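Local coordinates for protein heme oxygenase (Leptospira interrogans, PDB 5KZL) that probably breaks down heme oxidatively to biliverdin, carbon monoxide and iron, and holds a heme group in a pocket between its helices, at residues S104-I117 and E197-E211. The protein carries 1 engineered substitution. Residues are numbered along the deposited sequence; the frame is centred on the assembly and turned at random. Where two conformers were deposited one is given.
Sequences SVATQDYVQRIRKI and ESKQVFLLNQGIFSE. With HEM (protoporphyrin IX containing Fe), chain B.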
ATOM      1  N   SER A 104       5.237  10.794 -10.910  1.00 10.83           N
ATOM      2  CA  SER A 104       6.668  10.663 -11.154  1.00 10.46           C
ATOM      3  C   SER A 104       6.935   9.434 -12.058  1.00 14.24           C
ATOM      4  O   SER A 104       6.041   8.594 -12.229  1.00 12.50           O
ATOM      5  CB  SER A 104       7.397  10.481  -9.829  1.00 12.59           C
ATOM      6  OG  SER A 104       7.217   9.159  -9.342  1.00 12.07           O
ATOM      7  N   VAL A 105       8.163   9.327 -12.614  1.00 11.61           N
ATOM      8  CA  VAL A 105       8.601   8.200 -13.445  1.00 12.64           C
ATOM      9  C   VAL A 105       8.346   6.836 -12.723  1.00 14.22           C
ATOM     10  O   VAL A 105       7.703   5.946 -13.292  1.00 10.68           O
ATOM     11  CB  VAL A 105      10.090   8.388 -13.887  1.00 17.65           C
ATOM     12  CG1 VAL A 105      10.692   7.094 -14.436  1.00 18.21           C
ATOM     13  CG2 VAL A 105      10.209   9.508 -14.919  1.00 17.90           C
ATOM     14  N   ALA A 106       8.836   6.690 -11.478  1.00 11.81           N
ATOM     15  CA  ALA A 106       8.676   5.451 -10.705  1.00 11.20           C
ATOM     16  C   ALA A 106       7.210   5.186 -10.379  1.00 12.39           C
ATOM     17  O   ALA A 106       6.819   4.025 -10.349  1.00 10.59           O
ATOM     18  CB  ALA A 106       9.493   5.501  -9.427  1.00 12.06           C
ATOM     19  N   THR A 107       6.395   6.258 -10.179  1.00  8.26           N
ATOM     20  CA  THR A 107       4.962   6.128  -9.899  1.00  7.70           C
ATOM     21  C   THR A 107       4.257   5.573 -11.155  1.00  9.77           C
ATOM     22  O   THR A 107       3.445   4.657 -11.044  1.00  9.11           O
ATOM     23  CB  THR A 107       4.369   7.454  -9.407  1.00 10.17           C
ATOM     24  OG1 THR A 107       5.013   7.813  -8.181  1.00  9.89           O
ATOM     25  CG2 THR A 107       2.852   7.376  -9.179  1.00  7.79           C
ATOM     26  N   GLN A 108       4.592   6.116 -12.332  1.00  7.01           N
ATOM     27  CA  GLN A 108       4.053   5.676 -13.632  1.00  7.73           C
ATOM     28  C   GLN A 108       4.339   4.196 -13.938  1.00 12.48           C
ATOM     29  O   GLN A 108       3.478   3.504 -14.487  1.00 13.29           O
ATOM     30  CB  GLN A 108       4.625   6.559 -14.764  1.00  8.59           C
ATOM     31  CG  GLN A 108       4.011   7.951 -14.829  1.00 10.67           C
ATOM     32  CD  GLN A 108       4.696   8.770 -15.896  1.00 29.87           C
ATOM     33  OE1 GLN A 108       4.885   8.312 -17.026  1.00 24.88           O
ATOM     34  NE2 GLN A 108       5.116   9.987 -15.555  1.00 21.53           N
ATOM     35  N   ASP A 109       5.546   3.719 -13.600  1.00 10.85           N
ATOM     36  CA  ASP A 109       5.912   2.334 -13.840  1.00  9.86           C
ATOM     37  C   ASP A 109       5.138   1.405 -12.924  1.00 11.16           C
ATOM     38  O   ASP A 109       4.754   0.309 -13.340  1.00 10.99           O
ATOM     39  CB  ASP A 109       7.416   2.146 -13.698  1.00 11.89           C
ATOM     40  CG  ASP A 109       8.213   2.856 -14.792  1.00 18.45           C
ATOM     41  OD1 ASP A 109       7.605   3.240 -15.832  1.00 21.86           O
ATOM     42  OD2 ASP A 109       9.427   3.006 -14.625  1.00 18.46           O
ATOM     43  N   TYR A 110       4.875   1.872 -11.695  1.00  7.35           N
ATOM     44  CA  TYR A 110       4.119   1.133 -10.682  1.00  5.92           C
ATOM     45  C   TYR A 110       2.661   1.022 -11.152  1.00  9.57           C
ATOM     46  O   TYR A 110       2.161  -0.092 -11.251  1.00  9.11           O
ATOM     47  CB  TYR A 110       4.253   1.839  -9.305  1.00  5.97           C
ATOM     48  CG  TYR A 110       3.849   1.069  -8.054  1.00  6.61           C
ATOM     49  CD1 TYR A 110       2.960  -0.009  -8.120  1.00  9.82           C
ATOM     50  CD2 TYR A 110       4.285   1.474  -6.795  1.00  6.09           C
ATOM     51  CE1 TYR A 110       2.542  -0.678  -6.966  1.00 10.02           C
ATOM     52  CE2 TYR A 110       3.873   0.815  -5.638  1.00  7.13           C
ATOM     53  CZ  TYR A 110       3.015  -0.268  -5.729  1.00  7.74           C
ATOM     54  OH  TYR A 110       2.560  -0.872  -4.580  1.00  9.27           O
ATOM     55  N   VAL A 111       2.029   2.141 -11.544  1.00  8.39           N
ATOM     56  CA  VAL A 111       0.649   2.182 -12.063  1.00  8.76           C
ATOM     57  C   VAL A 111       0.515   1.285 -13.322  1.00 10.66           C
ATOM     58  O   VAL A 111      -0.454   0.536 -13.465  1.00  8.80           O
ATOM     59  CB  VAL A 111       0.206   3.673 -12.288  1.00 12.69           C
ATOM     60  CG1 VAL A 111      -1.087   3.778 -13.108  1.00 12.52           C
ATOM     61  CG2 VAL A 111       0.058   4.415 -10.960  1.00 12.26           C
ATOM     62  N   GLN A 112       1.507   1.330 -14.218  1.00  8.93           N
ATOM     63  CA  GLN A 112       1.504   0.482 -15.402  1.00  9.27           C
ATOM     64  C   GLN A 112       1.483  -0.993 -14.987  1.00 11.27           C
ATOM     65  O   GLN A 112       0.752  -1.786 -15.580  1.00 10.67           O
ATOM     66  CB  GLN A 112       2.753   0.755 -16.252  1.00 11.32           C
ATOM     67  CG  GLN A 112       2.929  -0.224 -17.411  1.00 18.35           C
ATOM     68  CD  GLN A 112       2.017   0.042 -18.593  1.00 30.78           C
ATOM     69  OE1 GLN A 112       0.985   0.723 -18.502  1.00 22.88           O
ATOM     70  NE2 GLN A 112       2.391  -0.497 -19.739  1.00 22.17           N
ATOM     71  N   ARG A 113       2.294  -1.353 -13.986  1.00  9.13           N
ATOM     72  CA  ARG A 113       2.334  -2.727 -13.521  1.00  8.03           C
ATOM     73  C   ARG A 113       0.972  -3.147 -13.032  1.00 10.51           C
ATOM     74  O   ARG A 113       0.501  -4.204 -13.443  1.00  7.73           O
ATOM     75  CB  ARG A 113       3.408  -2.970 -12.450  1.00  8.96           C
ATOM     76  CG  ARG A 113       3.437  -4.407 -11.939  1.00 11.82           C
ATOM     77  CD  ARG A 113       3.996  -5.343 -12.970  1.00 14.70           C
ATOM     78  NE  ARG A 113       4.335  -6.658 -12.427  1.00 16.46           N
ATOM     79  CZ  ARG A 113       5.377  -7.365 -12.844  1.00 23.39           C
ATOM     80  NH1 ARG A 113       6.176  -6.887 -13.791  1.00 13.15           N
ATOM     81  NH2 ARG A 113       5.634  -8.553 -12.315  1.00 15.15           N
ATOM     82  N   ILE A 114       0.311  -2.288 -12.228  1.00  7.22           N
ATOM     83  CA  ILE A 114      -1.020  -2.577 -11.689  1.00  5.83           C
ATOM     84  C   ILE A 114      -2.035  -2.798 -12.816  1.00  9.50           C
ATOM     85  O   ILE A 114      -2.825  -3.755 -12.779  1.00  8.41           O
ATOM     86  CB  ILE A 114      -1.467  -1.451 -10.711  1.00  8.16           C
ATOM     87  CG1 ILE A 114      -0.593  -1.412  -9.456  1.00  8.28           C
ATOM     88  CG2 ILE A 114      -2.973  -1.587 -10.341  1.00  9.16           C
ATOM     89  CD1 ILE A 114      -0.597  -0.008  -8.743  1.00  6.70           C
ATOM     90  N   ARG A 115      -2.040  -1.889 -13.779  1.00  7.99           N
ATOM     91  CA  ARG A 115      -2.965  -1.944 -14.906  1.00  7.34           C
ATOM     92  C   ARG A 115      -2.798  -3.201 -15.740  1.00  9.25           C
ATOM     93  O   ARG A 115      -3.787  -3.857 -16.030  1.00  8.90           O
ATOM     94  CB  ARG A 115      -2.824  -0.691 -15.769  1.00  8.04           C
ATOM     95  CG  ARG A 115      -3.359   0.519 -15.040  1.00  7.32           C
ATOM     96  CD  ARG A 115      -3.050   1.799 -15.765  1.00  5.57           C
ATOM     97  NE  ARG A 115      -3.764   2.924 -15.141  1.00 13.76           N
ATOM     98  CZ  ARG A 115      -3.623   4.193 -15.512  1.00 18.34           C
ATOM     99  NH1 ARG A 115      -2.755   4.520 -16.460  1.00 13.69           N
ATOM    100  NH2 ARG A 115      -4.312   5.150 -14.904  1.00 11.79           N
ATOM    101  N   LYS A 116      -1.562  -3.514 -16.131  1.00  8.01           N
ATOM    102  CA  LYS A 116      -1.227  -4.665 -16.965  1.00  7.83           C
ATOM    103  C   LYS A 116      -1.496  -6.003 -16.264  1.00 11.75           C
ATOM    104  O   LYS A 116      -1.995  -6.942 -16.894  1.00 11.64           O
ATOM    105  CB  LYS A 116       0.212  -4.536 -17.464  1.00 10.49           C
ATOM    106  CG  LYS A 116       0.412  -3.440 -18.507  1.00 17.42           C
ATOM    107  CD  LYS A 116       0.158  -3.943 -19.915  1.00 25.66           C
ATOM    108  CE  LYS A 116       0.441  -2.924 -20.987  1.00 34.69           C
ATOM    109  NZ  LYS A 116      -0.593  -1.860 -21.029  1.00 44.15           N
ATOM    110  N   ILE A 117      -1.226  -6.069 -14.950  1.00  8.36           N
ATOM    111  CA  ILE A 117      -1.518  -7.247 -14.128  1.00  8.54           C
ATOM    112  C   ILE A 117      -3.025  -7.444 -14.076  1.00 13.08           C
ATOM    113  O   ILE A 117      -3.516  -8.538 -14.341  1.00 11.82           O
ATOM    114  CB  ILE A 117      -0.857  -7.107 -12.724  1.00 11.54           C
ATOM    115  CG1 ILE A 117       0.664  -7.366 -12.827  1.00 12.28           C
ATOM    116  CG2 ILE A 117      -1.512  -8.030 -11.651  1.00 12.67           C
ATOM    117  CD1 ILE A 117       1.058  -8.831 -13.135  1.00  8.73           C
ATOM    118  N   GLU A 197       5.041 -11.965  -7.541  1.00  8.41           N
ATOM    119  CA  GLU A 197       4.439 -10.638  -7.713  1.00  6.82           C
ATOM    120  C   GLU A 197       4.672  -9.737  -6.488  1.00  9.87           C
ATOM    121  O   GLU A 197       5.056  -8.576  -6.659  1.00  8.82           O
ATOM    122  CB  GLU A 197       2.957 -10.710  -8.099  1.00  7.77           C
ATOM    123  CG  GLU A 197       2.371  -9.363  -8.560  1.00 10.84           C
ATOM    124  CD  GLU A 197       2.977  -8.735  -9.808  1.00 17.03           C
ATOM    125  OE1 GLU A 197       3.726  -9.440 -10.520  1.00 10.25           O
ATOM    126  OE2 GLU A 197       2.704  -7.542 -10.078  1.00  9.45           O
ATOM    127  N   SER A 198       4.522 -10.293  -5.278  1.00  6.48           N
ATOM    128  CA  SER A 198       4.736  -9.561  -4.021  1.00  7.60           C
ATOM    129  C   SER A 198       6.158  -8.980  -3.972  1.00  9.48           C
ATOM    130  O   SER A 198       6.335  -7.814  -3.623  1.00  9.16           O
ATOM    131  CB  SER A 198       4.467 -10.463  -2.820  1.00 11.18           C
ATOM    132  OG  SER A 198       3.128 -10.927  -2.841  1.00 13.23           O
ATOM    133  N   LYS A 199       7.164  -9.779  -4.374  1.00  7.40           N
ATOM    134  CA  LYS A 199       8.552  -9.296  -4.431  1.00  7.45           C
ATOM    135  C   LYS A 199       8.711  -8.103  -5.381  1.00 10.39           C
ATOM    136  O   LYS A 199       9.412  -7.129  -5.045  1.00  7.91           O
ATOM    137  CB  LYS A 199       9.492 -10.428  -4.826  1.00  9.76           C
ATOM    138  CG  LYS A 199       9.593 -11.495  -3.745  1.00  7.14           C
ATOM    139  CD  LYS A 199      10.414 -12.666  -4.247  1.00 14.13           C
ATOM    140  CE  LYS A 199      10.557 -13.718  -3.192  1.00 20.32           C
ATOM    141  NZ  LYS A 199      11.736 -13.445  -2.332  1.00 29.56           N
ATOM    142  N   GLN A 200       8.025  -8.161  -6.543  1.00  8.48           N
ATOM    143  CA  GLN A 200       8.019  -7.100  -7.553  1.00  9.64           C
ATOM    144  C   GLN A 200       7.390  -5.837  -6.962  1.00 10.22           C
ATOM    145  O   GLN A 200       7.913  -4.735  -7.167  1.00  9.54           O
ATOM    146  CB  GLN A 200       7.192  -7.544  -8.777  1.00 11.85           C
ATOM    147  CG  GLN A 200       7.994  -7.907 -10.008  1.00 34.53           C
ATOM    148  CD  GLN A 200       8.896  -6.798 -10.460  1.00 38.94           C
ATOM    149  OE1 GLN A 200       8.486  -5.768 -11.024  1.00 39.47           O
ATOM    150  NE2 GLN A 200      10.143  -6.983 -10.164  1.00 14.83           N
ATOM    151  N   VAL A 201       6.297  -5.999  -6.210  1.00  7.80           N
ATOM    152  CA  VAL A 201       5.603  -4.864  -5.566  1.00  6.71           C
ATOM    153  C   VAL A 201       6.557  -4.195  -4.575  1.00  9.48           C
ATOM    154  O   VAL A 201       6.650  -2.969  -4.597  1.00  7.12           O
ATOM    155  CB  VAL A 201       4.243  -5.230  -4.901  1.00 10.72           C
ATOM    156  CG1 VAL A 201       3.557  -3.988  -4.330  1.00  9.61           C
ATOM    157  CG2 VAL A 201       3.316  -5.921  -5.889  1.00 10.38           C
ATOM    158  N   PHE A 202       7.276  -4.980  -3.731  1.00  7.56           N
ATOM    159  CA  PHE A 202       8.238  -4.377  -2.797  1.00  6.34           C
ATOM    160  C   PHE A 202       9.261  -3.556  -3.574  1.00 11.41           C
ATOM    161  O   PHE A 202       9.566  -2.434  -3.172  1.00  8.43           O
ATOM    162  CB  PHE A 202       8.961  -5.425  -1.917  1.00  7.69           C
ATOM    163  CG  PHE A 202       8.230  -5.765  -0.637  1.00  8.36           C
ATOM    164  CD1 PHE A 202       8.300  -4.925   0.474  1.00 10.81           C
ATOM    165  CD2 PHE A 202       7.494  -6.940  -0.530  1.00 10.75           C
ATOM    166  CE1 PHE A 202       7.603  -5.237   1.653  1.00 11.54           C
ATOM    167  CE2 PHE A 202       6.807  -7.255   0.645  1.00 12.61           C
ATOM    168  CZ  PHE A 202       6.847  -6.400   1.722  1.00 10.59           C
ATOM    169  N   LEU A 203       9.743  -4.094  -4.721  1.00  8.57           N
ATOM    170  CA  LEU A 203      10.719  -3.374  -5.553  1.00  9.08           C
ATOM    171  C   LEU A 203      10.136  -2.069  -6.110  1.00 10.47           C
ATOM    172  O   LEU A 203      10.844  -1.045  -6.158  1.00  9.88           O
ATOM    173  CB  LEU A 203      11.174  -4.273  -6.713  1.00 11.25           C
ATOM    174  CG  LEU A 203      12.458  -3.805  -7.410  1.00 19.34           C
ATOM    175  CD1 LEU A 203      13.718  -4.085  -6.520  1.00 21.62           C
ATOM    176  CD2 LEU A 203      12.606  -4.472  -8.768  1.00 23.28           C
ATOM    177  N   LEU A 204       8.844  -2.097  -6.505  1.00  7.66           N
ATOM    178  CA  LEU A 204       8.199  -0.892  -7.064  1.00  7.56           C
ATOM    179  C   LEU A 204       8.051   0.180  -5.989  1.00 10.04           C
ATOM    180  O   LEU A 204       8.250   1.353  -6.286  1.00  9.27           O
ATOM    181  CB  LEU A 204       6.864  -1.223  -7.734  1.00  7.78           C
ATOM    182  CG  LEU A 204       6.981  -2.016  -9.077  1.00  9.59           C
ATOM    183  CD1 LEU A 204       5.672  -2.717  -9.402  1.00  9.37           C
ATOM    184  CD2 LEU A 204       7.326  -1.103 -10.220  1.00 11.54           C
ATOM    185  N   ASN A 205       7.814  -0.241  -4.730  1.00  5.78           N
ATOM    186  CA  ASN A 205       7.765   0.689  -3.594  1.00  6.17           C
ATOM    187  C   ASN A 205       9.140   1.275  -3.316  1.00  9.16           C
ATOM    188  O   ASN A 205       9.236   2.474  -3.083  1.00  7.77           O
ATOM    189  CB  ASN A 205       7.196   0.000  -2.349  1.00  6.96           C
ATOM    190  CG  ASN A 205       5.698   0.001  -2.400  1.00 14.05           C
ATOM    191  OD1 ASN A 205       5.063   0.966  -1.976  1.00 10.75           O
ATOM    192  ND2 ASN A 205       5.111  -0.970  -3.103  1.00  5.84           N
ATOM    193  N   GLN A 206      10.218   0.446  -3.382  1.00  9.27           N
ATOM    194  CA  GLN A 206      11.602   0.928  -3.218  1.00  9.81           C
ATOM    195  C   GLN A 206      11.902   1.975  -4.306  1.00 13.94           C
ATOM    196  O   GLN A 206      12.573   2.968  -4.027  1.00 12.64           O
ATOM    197  CB  GLN A 206      12.617  -0.224  -3.332  1.00 11.08           C
ATOM    198  CG  GLN A 206      12.480  -1.288  -2.249  1.00 32.05           C
ATOM    199  CD  GLN A 206      13.551  -2.363  -2.287  1.00 56.18           C
ATOM    200  OE1 GLN A 206      14.746  -2.085  -2.459  1.00 51.95           O
ATOM    201  NE2 GLN A 206      13.150  -3.618  -2.050  1.00 46.51           N
ATOM    202  N   GLY A 207      11.373   1.744  -5.512  1.00 11.45           N
ATOM    203  CA  GLY A 207      11.512   2.642  -6.657  1.00 10.64           C
ATOM    204  C   GLY A 207      10.932   4.023  -6.417  1.00 13.53           C
ATOM    205  O   GLY A 207      11.596   5.031  -6.676  1.00 13.74           O
ATOM    206  N   ILE A 208       9.711   4.095  -5.875  1.00  9.12           N
ATOM    207  CA  ILE A 208       9.094   5.394  -5.571  1.00  9.10           C
ATOM    208  C   ILE A 208       9.817   6.067  -4.387  1.00 11.20           C
ATOM    209  O   ILE A 208      10.024   7.275  -4.428  1.00 10.88           O
ATOM    210  CB  ILE A 208       7.538   5.363  -5.412  1.00 12.71           C
ATOM    211  CG1 ILE A 208       7.082   4.458  -4.269  1.00 13.50           C
ATOM    212  CG2 ILE A 208       6.844   5.001  -6.735  1.00 12.35           C
ATOM    213  CD1 ILE A 208       5.549   4.399  -4.016  1.00 18.99           C
ATOM    214  N   PHE A 209      10.280   5.285  -3.384  1.00  9.89           N
ATOM    215  CA  PHE A 209      11.015   5.836  -2.239  1.00  9.27           C
ATOM    216  C   PHE A 209      12.375   6.407  -2.650  1.00 12.30           C
ATOM    217  O   PHE A 209      12.819   7.418  -2.067  1.00 10.52           O
ATOM    218  CB  PHE A 209      11.146   4.831  -1.078  1.00 11.41           C
ATOM    219  CG  PHE A 209       9.859   4.329  -0.442  1.00 13.84           C
ATOM    220  CD1 PHE A 209       8.696   5.097  -0.470  1.00 17.92           C
ATOM    221  CD2 PHE A 209       9.819   3.101   0.200  1.00 15.90           C
ATOM    222  CE1 PHE A 209       7.511   4.626   0.110  1.00 19.68           C
ATOM    223  CE2 PHE A 209       8.639   2.642   0.797  1.00 19.59           C
ATOM    224  CZ  PHE A 209       7.495   3.403   0.743  1.00 18.13           C
ATOM    225  N   SER A 210      13.006   5.766  -3.675  1.00  7.70           N
ATOM    226  CA  SER A 210      14.309   6.142  -4.251  0.50  7.73           C
ATOM    227  C   SER A 210      14.293   7.554  -4.822  1.00 13.27           C
ATOM    228  O   SER A 210      15.337   8.186  -4.929  1.00 13.42           O
ATOM    229  CB  SER A 210      14.709   5.160  -5.354  0.50  9.59           C
ATOM    230  OG  SER A 210      14.248   5.568  -6.633  0.50 10.92           O
ATOM    231  N   GLU A 211      13.113   8.033  -5.231  1.00 12.27           N
ATOM    232  CA  GLU A 211      12.969   9.357  -5.838  1.00 12.98           C
ATOM    233  C   GLU A 211      12.964  10.515  -4.864  1.00 18.65           C
ATOM    234  O   GLU A 211      13.193  11.653  -5.277  1.00 19.36           O
ATOM    235  CB  GLU A 211      11.681   9.412  -6.638  1.00 14.31           C
ATOM    236  CG  GLU A 211      11.731   8.637  -7.929  1.00 14.35           C
ATOM    237  CD  GLU A 211      10.414   8.641  -8.670  1.00 17.27           C
ATOM    238  OE1 GLU A 211       9.359   8.631  -7.993  1.00 14.16           O
ATOM    239  OE2 GLU A 211      10.436   8.554  -9.918  1.00 13.89           O
TER
HETATM  240  CHA HEM B 301       4.284  -5.681   8.554  0.50  7.70           C
HETATM  241  CHB HEM B 301       4.685  -4.025   4.128  0.50  7.40           C
HETATM  242  CHC HEM B 301       7.527  -0.560   5.794  0.50  7.47           C
HETATM  243  CHD HEM B 301       6.357  -1.712  10.169  0.50  7.82           C
HETATM  244  C1A HEM B 301       4.148  -5.516   7.219  0.50  7.25           C
HETATM  245  C2A HEM B 301       3.465  -6.446   6.369  0.50  7.66           C
HETATM  246  C3A HEM B 301       3.607  -5.988   5.128  0.50  7.59           C
HETATM  247  C4A HEM B 301       4.330  -4.796   5.191  0.50  7.05           C
HETATM  248  CMA HEM B 301       3.057  -6.575   3.888  0.50  8.90           C
HETATM  249  CAA HEM B 301       2.725  -7.695   6.777  0.50  9.05           C
HETATM  250  CBA HEM B 301       3.663  -8.893   7.049  0.50 10.37           C
HETATM  251  CGA HEM B 301       2.872 -10.112   7.283  0.50 11.54           C
HETATM  252  O1A HEM B 301       2.973 -11.050   6.553  0.50 12.80           O
HETATM  253  O2A HEM B 301       2.108 -10.126   8.234  0.50 12.46           O
HETATM  254  C1B HEM B 301       5.528  -2.927   4.177  0.50  6.98           C
HETATM  255  C2B HEM B 301       6.014  -2.227   2.998  0.50  7.10           C
HETATM  256  C3B HEM B 301       6.812  -1.261   3.493  0.50  7.33           C
HETATM  257  C4B HEM B 301       6.811  -1.389   4.958  0.50  6.92           C
HETATM  258  CMB HEM B 301       5.681  -2.472   1.566  0.50  8.75           C
HETATM  259  CAB HEM B 301       7.567  -0.273   2.830  0.50  8.42           C
HETATM  260  CBB HEM B 301       7.701  -0.455   1.617  0.50 15.73           C
HETATM  261  C1C HEM B 301       7.370  -0.434   7.128  0.50  6.81           C
HETATM  262  C2C HEM B 301       7.761   0.677   7.926  0.50  7.42           C
HETATM  263  C3C HEM B 301       7.407   0.334   9.177  0.50  7.49           C
HETATM  264  C4C HEM B 301       6.775  -0.960   9.132  0.50  7.13           C
HETATM  265  CMC HEM B 301       8.425   1.967   7.447  0.50  8.85           C
HETATM  266  CAC HEM B 301       7.634   1.163  10.338  0.50  8.40           C
HETATM  267  CBC HEM B 301       6.957   0.987  11.399  0.50 10.37           C
HETATM  268  C1D HEM B 301       5.778  -2.962  10.087  0.50  7.39           C
HETATM  269  C2D HEM B 301       5.403  -3.759  11.282  0.50  7.80           C
HETATM  270  C3D HEM B 301       4.804  -4.831  10.828  0.50  7.86           C
HETATM  271  C4D HEM B 301       4.827  -4.719   9.362  0.50  7.35           C
HETATM  272  CMD HEM B 301       5.597  -3.373  12.707  0.50  9.42           C
HETATM  273  CAD HEM B 301       4.276  -5.960  11.669  0.50  8.90           C
HETATM  274  CBD HEM B 301       3.002  -5.653  12.362  0.50  9.98           C
HETATM  275  CGD HEM B 301       2.481  -6.796  13.173  0.50 11.10           C
HETATM  276  O1D HEM B 301       2.873  -7.888  13.010  0.50 11.65           O
HETATM  277  O2D HEM B 301       1.635  -6.555  13.979  0.50 12.02           O
HETATM  278  NA  HEM B 301       4.669  -4.568   6.431  0.50  7.11           N
HETATM  279  NB  HEM B 301       6.079  -2.386   5.209  0.50  6.63           N
HETATM  280  NC  HEM B 301       6.817  -1.352   7.888  0.50  6.87           N
HETATM  281  ND  HEM B 301       5.400  -3.587   8.993  0.50  7.03           N
HETATM  282 FE   HEM B 301       5.747  -3.003   7.171  0.50  6.93          FE
HETATM  283  O   HOH W   1       8.368   2.092  -8.919  1.00 13.54           O
HETATM  284  O   HOH W   2       3.917  -1.652   7.291  1.00 13.57           O
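Tyr110 enters helix 197-210 as a knob into the hole formed by Val201, Leu204, Asn205 and Ile208. Its CG lies anti to the backbone N (chi1 -165°), which carries the ring across with one face under Leu204 CB, a CH-pi contact 3.9 Å from the ring centroid. Ile208 CD1 meets the ring edge, and the Asn205 amide stands 79° from the ring plane, its ND2 donating to Tyr110 OH over 2.9 Å and to Val201 O.

Toward one end, Arg113 grips Glu197 side-on in a nearly coplanar salt bridge: NE reaches OE2 at 3.0 Å and NH2 reaches OE1 at 2.8 Å, while Gln200 CG lies over the guanidinium face. At the other end, the Glu211 carboxylate receives Ser104 OG on OE1 (2.6 Å) and Ala106 N on OE2 (2.9 Å), tying it to the start of helix 105-117, which Ser104 N-caps. One water donates to Ala106 O and Leu204 O, joining the backbones.

The antiparallel pair (160°, axes approaching to 8.5 Å) belongs to the all-helical heme oxygenase fold. Phe202 and Phe209 border the heme; Thr107, Tyr110 and Ile114 pack on helix 41-64, and from helix 125-151 His128 hydrogen-bonds Glu197 OE2 and Arg132 Asn205 OD1.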